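Long-range contact in probable sugar ABC transporter, sugar-binding protein (Streptococcus pneumoniae, PDB 2W7Y), which binds blood-group A-trisaccharide as a solute-binding protein, probably delivering captured glycans to a sugar ABC transporter for uptake: residues 38-50 against 75-89. Sequence-based numbering, arbitrary orientation.
Sequences EVLEFYHGYHHSE and VEFKPTPVNGDLKDI. With FUC (alpha-L-fucopyranose), chain C; GAL (beta-D-galactopyranose), chain B.
Strands 39-44 and 76-81 pair in parallel at one side of the mixed sheet in a lobe of this solute-binding protein, joined by a beta-alpha-beta crossover through helix 54-69. Seven backbone hydrogen bonds run from Glu76 N to Glu38 O (2.9 Å) through to Val82 N to His44 O (2.7 Å). On the face of Leu40, Phe42 and His44, which helix 54-69 and helix 319-332 cover, Phe77 presents its ring edge to Leu40 CD2, and its CZ lies 3.4 Å from Phe42 CD2. The two phenylalanine planes differ by 26° but are slid apart and barely overlap. With CG between backbone N and carbonyl carbon (chi1 66°), the His44 ring folds back over strand 76-81, where Pro81 CA makes a CH-pi contact 3.9 Å from the ring centroid. On the opposite face of the sheet, Tyr43 lies alongside Thr80, meets Val82 CG2 at its edge and takes Ile89 CG2 over one face, so helix 86-94 packs against the strand. Leu86 CD2 reaches His44 C at 3.6 Å. As in the periplasmic-binding-protein fold, the loop that leaves the C-terminal end of strand 39-44 meets the glycan: Gly45 O accepts from fucose O4 (2.7 Å), His48 NE2 and fucose O3 are hydrogen-bonded, and fucose C6 sits over the centre of one face of the Tyr46 ring, while Tyr46 OH shares a hydrogen bond with galactose O1 (2.6 Å). His47 is layered between Asn83 ND2 and His48 NE2, on opposite faces of its ring.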
ATOM      1  N   GLU A  38     -15.993 -24.806 -18.090  1.00 23.13           N
ATOM      2  CA  GLU A  38     -14.890 -24.393 -17.169  1.00 23.25           C
ATOM      3  C   GLU A  38     -15.155 -23.039 -16.520  1.00 23.23           C
ATOM      4  O   GLU A  38     -15.718 -22.140 -17.144  1.00 23.38           O
ATOM      5  CB  GLU A  38     -13.552 -24.356 -17.908  1.00 23.24           C
ATOM      6  CG  GLU A  38     -12.917 -25.716 -18.121  1.00 23.32           C
ATOM      7  CD  GLU A  38     -11.491 -25.615 -18.625  1.00 23.44           C
ATOM      8  OE1 GLU A  38     -11.293 -25.190 -19.784  1.00 23.27           O
ATOM      9  OE2 GLU A  38     -10.567 -25.966 -17.860  1.00 23.41           O
ATOM     10  N   VAL A  39     -14.732 -22.902 -15.267  1.00 23.24           N
ATOM     11  CA  VAL A  39     -14.938 -21.674 -14.495  1.00 23.06           C
ATOM     12  C   VAL A  39     -13.607 -21.130 -13.978  1.00 23.01           C
ATOM     13  O   VAL A  39     -12.853 -21.839 -13.303  1.00 22.92           O
ATOM     14  CB  VAL A  39     -15.912 -21.906 -13.304  1.00 23.11           C
ATOM     15  CG1 VAL A  39     -16.058 -20.645 -12.456  1.00 23.10           C
ATOM     16  CG2 VAL A  39     -17.280 -22.376 -13.802  1.00 22.94           C
ATOM     17  N   LEU A  40     -13.322 -19.873 -14.310  1.00 22.98           N
ATOM     18  CA  LEU A  40     -12.163 -19.171 -13.770  1.00 22.99           C
ATOM     19  C   LEU A  40     -12.591 -18.318 -12.573  1.00 23.09           C
ATOM     20  O   LEU A  40     -13.267 -17.294 -12.733  1.00 23.00           O
ATOM     21  CB  LEU A  40     -11.497 -18.307 -14.847  1.00 22.93           C
ATOM     22  CG  LEU A  40     -10.208 -17.567 -14.472  1.00 22.88           C
ATOM     23  CD1 LEU A  40      -9.008 -18.508 -14.456  1.00 22.76           C
ATOM     24  CD2 LEU A  40      -9.961 -16.416 -15.422  1.00 22.55           C
ATOM     25  N   GLU A  41     -12.192 -18.756 -11.377  1.00 23.12           N
ATOM     26  CA  GLU A  41     -12.549 -18.083 -10.129  1.00 23.19           C
ATOM     27  C   GLU A  41     -11.602 -16.918  -9.827  1.00 23.16           C
ATOM     28  O   GLU A  41     -10.387 -17.101  -9.734  1.00 23.18           O
ATOM     29  CB  GLU A  41     -12.593 -19.089  -8.961  1.00 23.31           C
ATOM     30  CG  GLU A  41     -11.247 -19.731  -8.596  1.00 23.78           C
ATOM     31  CD  GLU A  41     -11.351 -20.900  -7.614  1.00 24.23           C
ATOM     32  OE1 GLU A  41     -10.286 -21.392  -7.164  1.00 23.58           O
ATOM     33  OE2 GLU A  41     -12.484 -21.329  -7.299  1.00 24.25           O
ATOM     34  N   PHE A  42     -12.164 -15.719  -9.685  1.00 23.04           N
ATOM     35  CA  PHE A  42     -11.369 -14.525  -9.412  1.00 23.01           C
ATOM     36  C   PHE A  42     -11.688 -13.931  -8.043  1.00 22.91           C
ATOM     37  O   PHE A  42     -12.789 -13.437  -7.816  1.00 22.91           O
ATOM     38  CB  PHE A  42     -11.522 -13.486 -10.541  1.00 22.98           C
ATOM     39  CG  PHE A  42     -11.058 -12.096 -10.172  1.00 22.97           C
ATOM     40  CD1 PHE A  42      -9.735 -11.857  -9.782  1.00 23.22           C
ATOM     41  CD2 PHE A  42     -11.942 -11.024 -10.214  1.00 22.48           C
ATOM     42  CE1 PHE A  42      -9.303 -10.573  -9.433  1.00 23.11           C
ATOM     43  CE2 PHE A  42     -11.522  -9.737  -9.872  1.00 22.71           C
ATOM     44  CZ  PHE A  42     -10.197  -9.510  -9.482  1.00 22.99           C
ATOM     45  N   TYR A  43     -10.713 -13.982  -7.140  1.00 22.89           N
ATOM     46  CA  TYR A  43     -10.883 -13.463  -5.785  1.00 23.01           C
ATOM     47  C   TYR A  43     -10.383 -12.023  -5.650  1.00 23.02           C
ATOM     48  O   TYR A  43      -9.267 -11.703  -6.064  1.00 22.88           O
ATOM     49  CB  TYR A  43     -10.208 -14.389  -4.757  1.00 23.12           C
ATOM     50  CG  TYR A  43     -10.793 -15.784  -4.748  1.00 23.22           C
ATOM     51  CD1 TYR A  43     -10.226 -16.801  -5.518  1.00 23.02           C
ATOM     52  CD2 TYR A  43     -11.932 -16.079  -3.996  1.00 23.18           C
ATOM     53  CE1 TYR A  43     -10.770 -18.078  -5.532  1.00 22.98           C
ATOM     54  CE2 TYR A  43     -12.486 -17.356  -4.005  1.00 23.27           C
ATOM     55  CZ  TYR A  43     -11.901 -18.351  -4.775  1.00 23.34           C
ATOM     56  OH  TYR A  43     -12.440 -19.621  -4.786  1.00 23.24           O
ATOM     57  N   HIS A  44     -11.228 -11.168  -5.074  1.00 23.22           N
ATOM     58  CA  HIS A  44     -10.902  -9.761  -4.797  1.00 23.11           C
ATOM     59  C   HIS A  44     -11.500  -9.311  -3.456  1.00 23.12           C
ATOM     60  O   HIS A  44     -12.354  -9.997  -2.897  1.00 23.15           O
ATOM     61  CB  HIS A  44     -11.396  -8.863  -5.933  1.00 23.07           C
ATOM     62  CG  HIS A  44     -12.886  -8.816  -6.064  1.00 22.93           C
ATOM     63  ND1 HIS A  44     -13.594  -9.700  -6.851  1.00 22.79           N
ATOM     64  CD2 HIS A  44     -13.805  -7.993  -5.505  1.00 22.73           C
ATOM     65  CE1 HIS A  44     -14.883  -9.424  -6.771  1.00 22.72           C
ATOM     66  NE2 HIS A  44     -15.039  -8.391  -5.962  1.00 22.72           N
ATOM     67  N   GLY A  45     -11.052  -8.164  -2.947  1.00 22.99           N
ATOM     68  CA  GLY A  45     -11.537  -7.647  -1.668  1.00 22.98           C
ATOM     69  C   GLY A  45     -12.533  -6.497  -1.750  1.00 22.96           C
ATOM     70  O   GLY A  45     -12.760  -5.794  -0.765  1.00 23.01           O
ATOM     71  N   TYR A  46     -13.138  -6.307  -2.917  1.00 23.01           N
ATOM     72  CA  TYR A  46     -14.142  -5.261  -3.098  1.00 22.92           C
ATOM     73  C   TYR A  46     -15.543  -5.814  -2.826  1.00 22.94           C
ATOM     74  O   TYR A  46     -16.315  -6.089  -3.745  1.00 22.82           O
ATOM     75  CB  TYR A  46     -14.025  -4.632  -4.489  1.00 22.93           C
ATOM     76  CG  TYR A  46     -12.688  -3.966  -4.747  1.00 22.97           C
ATOM     77  CD1 TYR A  46     -12.389  -2.715  -4.203  1.00 23.10           C
ATOM     78  CD2 TYR A  46     -11.720  -4.590  -5.528  1.00 22.74           C
ATOM     79  CE1 TYR A  46     -11.156  -2.104  -4.433  1.00 23.40           C
ATOM     80  CE2 TYR A  46     -10.484  -3.984  -5.769  1.00 22.61           C
ATOM     81  CZ  TYR A  46     -10.209  -2.743  -5.218  1.00 22.85           C
ATOM     82  OH  TYR A  46      -8.988  -2.137  -5.442  1.00 22.54           O
ATOM     83  N   HIS A  47     -15.843  -5.973  -1.537  1.00 23.11           N
ATOM     84  CA  HIS A  47     -17.087  -6.586  -1.050  1.00 23.08           C
ATOM     85  C   HIS A  47     -18.099  -5.539  -0.590  1.00 23.03           C
ATOM     86  O   HIS A  47     -19.263  -5.849  -0.355  1.00 23.10           O
ATOM     87  CB  HIS A  47     -16.768  -7.514   0.124  1.00 22.98           C
ATOM     88  CG  HIS A  47     -16.050  -6.834   1.250  1.00 23.01           C
ATOM     89  ND1 HIS A  47     -16.706  -6.104   2.219  1.00 23.09           N
ATOM     90  CD2 HIS A  47     -14.733  -6.771   1.560  1.00 23.20           C
ATOM     91  CE1 HIS A  47     -15.825  -5.621   3.076  1.00 23.20           C
ATOM     92  NE2 HIS A  47     -14.620  -6.011   2.701  1.00 23.13           N
ATOM     93  N   HIS A  48     -17.628  -4.303  -0.463  1.00 23.05           N
ATOM     94  CA  HIS A  48     -18.368  -3.212   0.161  1.00 23.02           C
ATOM     95  C   HIS A  48     -19.649  -2.854  -0.581  1.00 23.12           C
ATOM     96  O   HIS A  48     -19.677  -2.818  -1.815  1.00 23.14           O
ATOM     97  CB  HIS A  48     -17.474  -1.966   0.261  1.00 22.98           C
ATOM     98  CG  HIS A  48     -16.101  -2.249   0.789  1.00 22.72           C
ATOM     99  ND1 HIS A  48     -15.699  -1.880   2.056  1.00 22.72           N
ATOM    100  CD2 HIS A  48     -15.042  -2.879   0.227  1.00 22.47           C
ATOM    101  CE1 HIS A  48     -14.451  -2.266   2.248  1.00 22.86           C
ATOM    102  NE2 HIS A  48     -14.030  -2.877   1.155  1.00 22.98           N
ATOM    103  N   SER A  49     -20.708  -2.599   0.182  1.00 23.13           N
ATOM    104  CA  SER A  49     -21.921  -2.017  -0.368  1.00 23.17           C
ATOM    105  C   SER A  49     -21.568  -0.620  -0.857  1.00 23.31           C
ATOM    106  O   SER A  49     -20.699   0.042  -0.282  1.00 23.20           O
ATOM    107  CB  SER A  49     -23.025  -1.952   0.685  1.00 23.02           C
ATOM    108  OG  SER A  49     -22.769  -0.946   1.648  1.00 22.93           O
ATOM    109  N   GLU A  50     -22.236  -0.171  -1.916  1.00 23.49           N
ATOM    110  CA  GLU A  50     -21.923   1.132  -2.507  1.00 23.46           C
ATOM    111  C   GLU A  50     -22.180   2.304  -1.555  1.00 23.39           C
ATOM    112  O   GLU A  50     -21.683   3.408  -1.776  1.00 23.51           O
ATOM    113  CB  GLU A  50     -22.625   1.324  -3.855  1.00 23.38           C
ATOM    114  CG  GLU A  50     -24.129   1.188  -3.828  1.00 23.48           C
ATOM    115  CD  GLU A  50     -24.749   1.402  -5.195  1.00 23.78           C
ATOM    116  OE1 GLU A  50     -25.875   0.914  -5.412  1.00 23.77           O
ATOM    117  OE2 GLU A  50     -24.115   2.055  -6.054  1.00 23.77           O
ATOM    118  N   VAL A  75     -14.920 -20.789 -21.359  1.00 23.39           N
ATOM    119  CA  VAL A  75     -14.564 -20.612 -19.950  1.00 23.27           C
ATOM    120  C   VAL A  75     -15.255 -19.360 -19.413  1.00 23.28           C
ATOM    121  O   VAL A  75     -15.149 -18.285 -20.008  1.00 23.25           O
ATOM    122  CB  VAL A  75     -13.026 -20.496 -19.744  1.00 23.29           C
ATOM    123  CG1 VAL A  75     -12.679 -20.384 -18.258  1.00 23.14           C
ATOM    124  CG2 VAL A  75     -12.295 -21.680 -20.371  1.00 23.14           C
ATOM    125  N   GLU A  76     -15.968 -19.501 -18.297  1.00 23.24           N
ATOM    126  CA  GLU A  76     -16.670 -18.361 -17.712  1.00 23.26           C
ATOM    127  C   GLU A  76     -15.906 -17.725 -16.549  1.00 23.19           C
ATOM    128  O   GLU A  76     -15.277 -18.411 -15.740  1.00 23.13           O
ATOM    129  CB  GLU A  76     -18.114 -18.715 -17.321  1.00 23.27           C
ATOM    130  CG  GLU A  76     -18.307 -19.294 -15.925  1.00 23.68           C
ATOM    131  CD  GLU A  76     -19.756 -19.237 -15.461  1.00 24.09           C
ATOM    132  OE1 GLU A  76     -20.649 -19.661 -16.230  1.00 24.17           O
ATOM    133  OE2 GLU A  76     -20.000 -18.773 -14.325  1.00 24.01           O
ATOM    134  N   PHE A  77     -15.969 -16.402 -16.493  1.00 23.17           N
ATOM    135  CA  PHE A  77     -15.280 -15.617 -15.486  1.00 23.11           C
ATOM    136  C   PHE A  77     -16.189 -15.433 -14.274  1.00 23.11           C
ATOM    137  O   PHE A  77     -17.341 -15.007 -14.407  1.00 22.99           O
ATOM    138  CB  PHE A  77     -14.874 -14.266 -16.083  1.00 23.12           C
ATOM    139  CG  PHE A  77     -14.019 -13.427 -15.179  1.00 23.15           C
ATOM    140  CD1 PHE A  77     -12.675 -13.735 -14.987  1.00 23.01           C
ATOM    141  CD2 PHE A  77     -14.552 -12.322 -14.530  1.00 23.13           C
ATOM    142  CE1 PHE A  77     -11.881 -12.960 -14.157  1.00 22.88           C
ATOM    143  CE2 PHE A  77     -13.757 -11.539 -13.696  1.00 23.13           C
ATOM    144  CZ  PHE A  77     -12.421 -11.862 -13.517  1.00 22.92           C
ATOM    145  N   LYS A  78     -15.666 -15.773 -13.097  1.00 23.09           N
ATOM    146  CA  LYS A  78     -16.433 -15.688 -11.856  1.00 23.23           C
ATOM    147  C   LYS A  78     -15.720 -14.862 -10.777  1.00 23.17           C
ATOM    148  O   LYS A  78     -14.834 -15.369 -10.087  1.00 23.18           O
ATOM    149  CB  LYS A  78     -16.791 -17.090 -11.336  1.00 23.12           C
ATOM    150  CG  LYS A  78     -17.663 -17.106 -10.079  1.00 23.56           C
ATOM    151  CD  LYS A  78     -19.061 -16.568 -10.353  1.00 24.29           C
ATOM    152  CE  LYS A  78     -19.857 -16.389  -9.073  1.00 24.22           C
ATOM    153  NZ  LYS A  78     -21.235 -15.891  -9.360  1.00 24.19           N
ATOM    154  N   PRO A  79     -16.106 -13.579 -10.638  1.00 23.16           N
ATOM    155  CA  PRO A  79     -15.583 -12.757  -9.555  1.00 23.00           C
ATOM    156  C   PRO A  79     -16.217 -13.145  -8.212  1.00 23.09           C
ATOM    157  O   PRO A  79     -17.443 -13.279  -8.106  1.00 22.88           O
ATOM    158  CB  PRO A  79     -15.982 -11.329  -9.956  1.00 22.98           C
ATOM    159  CG  PRO A  79     -16.570 -11.426 -11.342  1.00 23.10           C
ATOM    160  CD  PRO A  79     -17.049 -12.830 -11.488  1.00 23.19           C
ATOM    161  N   THR A  80     -15.366 -13.337  -7.208  1.00 23.15           N
ATOM    162  CA  THR A  80     -15.796 -13.696  -5.868  1.00 23.25           C
ATOM    163  C   THR A  80     -15.266 -12.660  -4.881  1.00 23.16           C
ATOM    164  O   THR A  80     -14.063 -12.625  -4.605  1.00 23.08           O
ATOM    165  CB  THR A  80     -15.313 -15.115  -5.475  1.00 23.30           C
ATOM    166  OG1 THR A  80     -15.711 -16.055  -6.483  1.00 23.64           O
ATOM    167  CG2 THR A  80     -15.905 -15.539  -4.141  1.00 23.42           C
ATOM    168  N   PRO A  81     -16.162 -11.794  -4.370  1.00 23.26           N
ATOM    169  CA  PRO A  81     -15.792 -10.779  -3.382  1.00 23.25           C
ATOM    170  C   PRO A  81     -15.509 -11.424  -2.030  1.00 23.31           C
ATOM    171  O   PRO A  81     -16.352 -12.156  -1.504  1.00 23.51           O
ATOM    172  CB  PRO A  81     -17.043  -9.888  -3.297  1.00 23.32           C
ATOM    173  CG  PRO A  81     -17.911 -10.287  -4.455  1.00 23.34           C
ATOM    174  CD  PRO A  81     -17.593 -11.720  -4.714  1.00 23.24           C
ATOM    175  N   VAL A  82     -14.329 -11.156  -1.483  1.00 23.03           N
ATOM    176  CA  VAL A  82     -13.906 -11.755  -0.223  1.00 22.93           C
ATOM    177  C   VAL A  82     -14.071 -10.780   0.939  1.00 22.91           C
ATOM    178  O   VAL A  82     -13.494  -9.690   0.939  1.00 22.90           O
ATOM    179  CB  VAL A  82     -12.439 -12.263  -0.295  1.00 22.96           C
ATOM    180  CG1 VAL A  82     -11.962 -12.734   1.071  1.00 22.79           C
ATOM    181  CG2 VAL A  82     -12.305 -13.377  -1.332  1.00 22.99           C
ATOM    182  N   ASN A  83     -14.876 -11.181   1.921  1.00 23.00           N
ATOM    183  CA  ASN A  83     -15.034 -10.425   3.155  1.00 23.05           C
ATOM    184  C   ASN A  83     -14.105 -11.014   4.210  1.00 23.11           C
ATOM    185  O   ASN A  83     -14.365 -12.093   4.755  1.00 23.25           O
ATOM    186  CB  ASN A  83     -16.495 -10.443   3.621  1.00 23.06           C
ATOM    187  CG  ASN A  83     -16.773  -9.460   4.754  1.00 23.26           C
ATOM    188  OD1 ASN A  83     -17.737  -9.626   5.503  1.00 23.69           O
ATOM    189  ND2 ASN A  83     -15.939  -8.428   4.878  1.00 23.30           N
ATOM    190  N   GLY A  84     -13.011 -10.307   4.477  1.00 23.04           N
ATOM    191  CA  GLY A  84     -11.962 -10.799   5.361  1.00 23.09           C
ATOM    192  C   GLY A  84     -10.603 -10.757   4.691  1.00 23.06           C
ATOM    193  O   GLY A  84     -10.400 -10.016   3.728  1.00 23.05           O
ATOM    194  N   ASP A  85      -9.673 -11.565   5.189  1.00 23.12           N
ATOM    195  CA  ASP A  85      -8.300 -11.526   4.709  1.00 23.17           C
ATOM    196  C   ASP A  85      -8.133 -12.226   3.364  1.00 23.15           C
ATOM    197  O   ASP A  85      -8.469 -13.403   3.223  1.00 23.10           O
ATOM    198  CB  ASP A  85      -7.348 -12.129   5.747  1.00 23.23           C
ATOM    199  CG  ASP A  85      -6.002 -11.421   5.786  1.00 23.40           C
ATOM    200  OD1 ASP A  85      -5.544 -10.915   4.737  1.00 23.28           O
ATOM    201  OD2 ASP A  85      -5.404 -11.364   6.879  1.00 23.66           O
ATOM    202  N   LEU A  86      -7.620 -11.482   2.385  1.00 23.23           N
ATOM    203  CA  LEU A  86      -7.302 -12.014   1.061  1.00 23.29           C
ATOM    204  C   LEU A  86      -6.096 -12.940   1.097  1.00 23.30           C
ATOM    205  O   LEU A  86      -5.992 -13.860   0.281  1.00 23.50           O
ATOM    206  CB  LEU A  86      -7.033 -10.881   0.064  1.00 23.29           C
ATOM    207  CG  LEU A  86      -8.222 -10.175  -0.591  1.00 23.38           C
ATOM    208  CD1 LEU A  86      -7.737  -8.938  -1.340  1.00 23.27           C
ATOM    209  CD2 LEU A  86      -8.984 -11.110  -1.524  1.00 23.46           C
ATOM    210  N   LYS A  87      -5.187 -12.687   2.035  1.00 23.27           N
ATOM    211  CA  LYS A  87      -3.988 -13.509   2.206  1.00 23.26           C
ATOM    212  C   LYS A  87      -4.326 -14.940   2.618  1.00 23.28           C
ATOM    213  O   LYS A  87      -3.603 -15.871   2.263  1.00 23.32           O
ATOM    214  CB  LYS A  87      -3.034 -12.882   3.224  1.00 23.16           C
ATOM    215  CG  LYS A  87      -2.389 -11.590   2.758  1.00 23.30           C
ATOM    216  CD  LYS A  87      -1.173 -11.203   3.604  1.00 23.41           C
ATOM    217  CE  LYS A  87      -1.532 -10.902   5.055  1.00 23.58           C
ATOM    218  NZ  LYS A  87      -2.496  -9.778   5.187  1.00 23.84           N
ATOM    219  N   ASP A  88      -5.421 -15.103   3.362  1.00 23.24           N
ATOM    220  CA  ASP A  88      -5.905 -16.422   3.774  1.00 23.15           C
ATOM    221  C   ASP A  88      -6.345 -17.280   2.584  1.00 23.22           C
ATOM    222  O   ASP A  88      -6.017 -18.462   2.528  1.00 23.08           O
ATOM    223  CB  ASP A  88      -7.037 -16.297   4.799  1.00 23.14           C
ATOM    224  CG  ASP A  88      -6.550 -15.826   6.169  1.00 23.31           C
ATOM    225  OD1 ASP A  88      -5.332 -15.605   6.353  1.00 23.27           O
ATOM    226  OD2 ASP A  88      -7.400 -15.678   7.070  1.00 23.52           O
ATOM    227  N   ILE A  89      -7.069 -16.684   1.635  1.00 23.39           N
ATOM    228  CA  ILE A  89      -7.460 -17.388   0.400  1.00 23.57           C
ATOM    229  C   ILE A  89      -6.245 -17.981  -0.308  1.00 23.55           C
ATOM    230  O   ILE A  89      -6.263 -19.143  -0.708  1.00 23.65           O
ATOM    231  CB  ILE A  89      -8.277 -16.487  -0.579  1.00 23.53           C
ATOM    232  CG1 ILE A  89      -9.726 -16.365  -0.118  1.00 23.66           C
ATOM    233  CG2 ILE A  89      -8.297 -17.068  -1.987  1.00 23.61           C
ATOM    234  CD1 ILE A  89      -9.951 -15.257   0.852  1.00 24.28           C
TER
HETATM  235  C1  FUC C   2      -7.655  -2.746   0.293  1.00 15.48           C
HETATM  236  C2  FUC C   2      -8.746  -2.704   1.366  1.00 14.98           C
HETATM  237  C3  FUC C   2     -10.113  -2.528   0.703  1.00 15.08           C
HETATM  238  C4  FUC C   2     -10.361  -3.665  -0.289  1.00 14.49           C
HETATM  239  C5  FUC C   2      -9.205  -3.723  -1.294  1.00 14.14           C
HETATM  240  C6  FUC C   2      -9.312  -4.908  -2.248  1.00 12.44           C
HETATM  241  O2  FUC C   2      -8.498  -1.637   2.247  1.00 16.07           O
HETATM  242  O3  FUC C   2     -11.145  -2.448   1.663  1.00 14.27           O
HETATM  243  O4  FUC C   2     -10.477  -4.898   0.396  1.00 14.34           O
HETATM  244  O5  FUC C   2      -7.940  -3.773  -0.649  1.00 14.38           O
HETATM  245  C1  GAL B   1      -7.018  -0.667  -2.474  1.00 16.73           C
HETATM  246  C2  GAL B   1      -6.437  -1.341  -1.229  1.00 16.42           C
HETATM  247  C3  GAL B   1      -5.245  -0.545  -0.689  1.00 16.01           C
HETATM  248  C4  GAL B   1      -4.248  -0.183  -1.797  1.00 15.18           C
HETATM  249  C5  GAL B   1      -5.005   0.502  -2.944  1.00 16.26           C
HETATM  250  C6  GAL B   1      -4.117   0.925  -4.116  1.00 16.08           C
HETATM  251  O1  GAL B   1      -7.917  -1.558  -3.095  1.00 20.41           O
HETATM  252  O2  GAL B   1      -7.458  -1.418  -0.256  1.00 16.02           O
HETATM  253  O3  GAL B   1      -4.614  -1.268   0.343  1.00 15.78           O
HETATM  254  O4  GAL B   1      -3.596  -1.354  -2.229  1.00 12.44           O
HETATM  255  O5  GAL B   1      -6.018  -0.362  -3.422  1.00 16.42           O
HETATM  256  O6  GAL B   1      -4.767   1.957  -4.836  1.00 15.93           O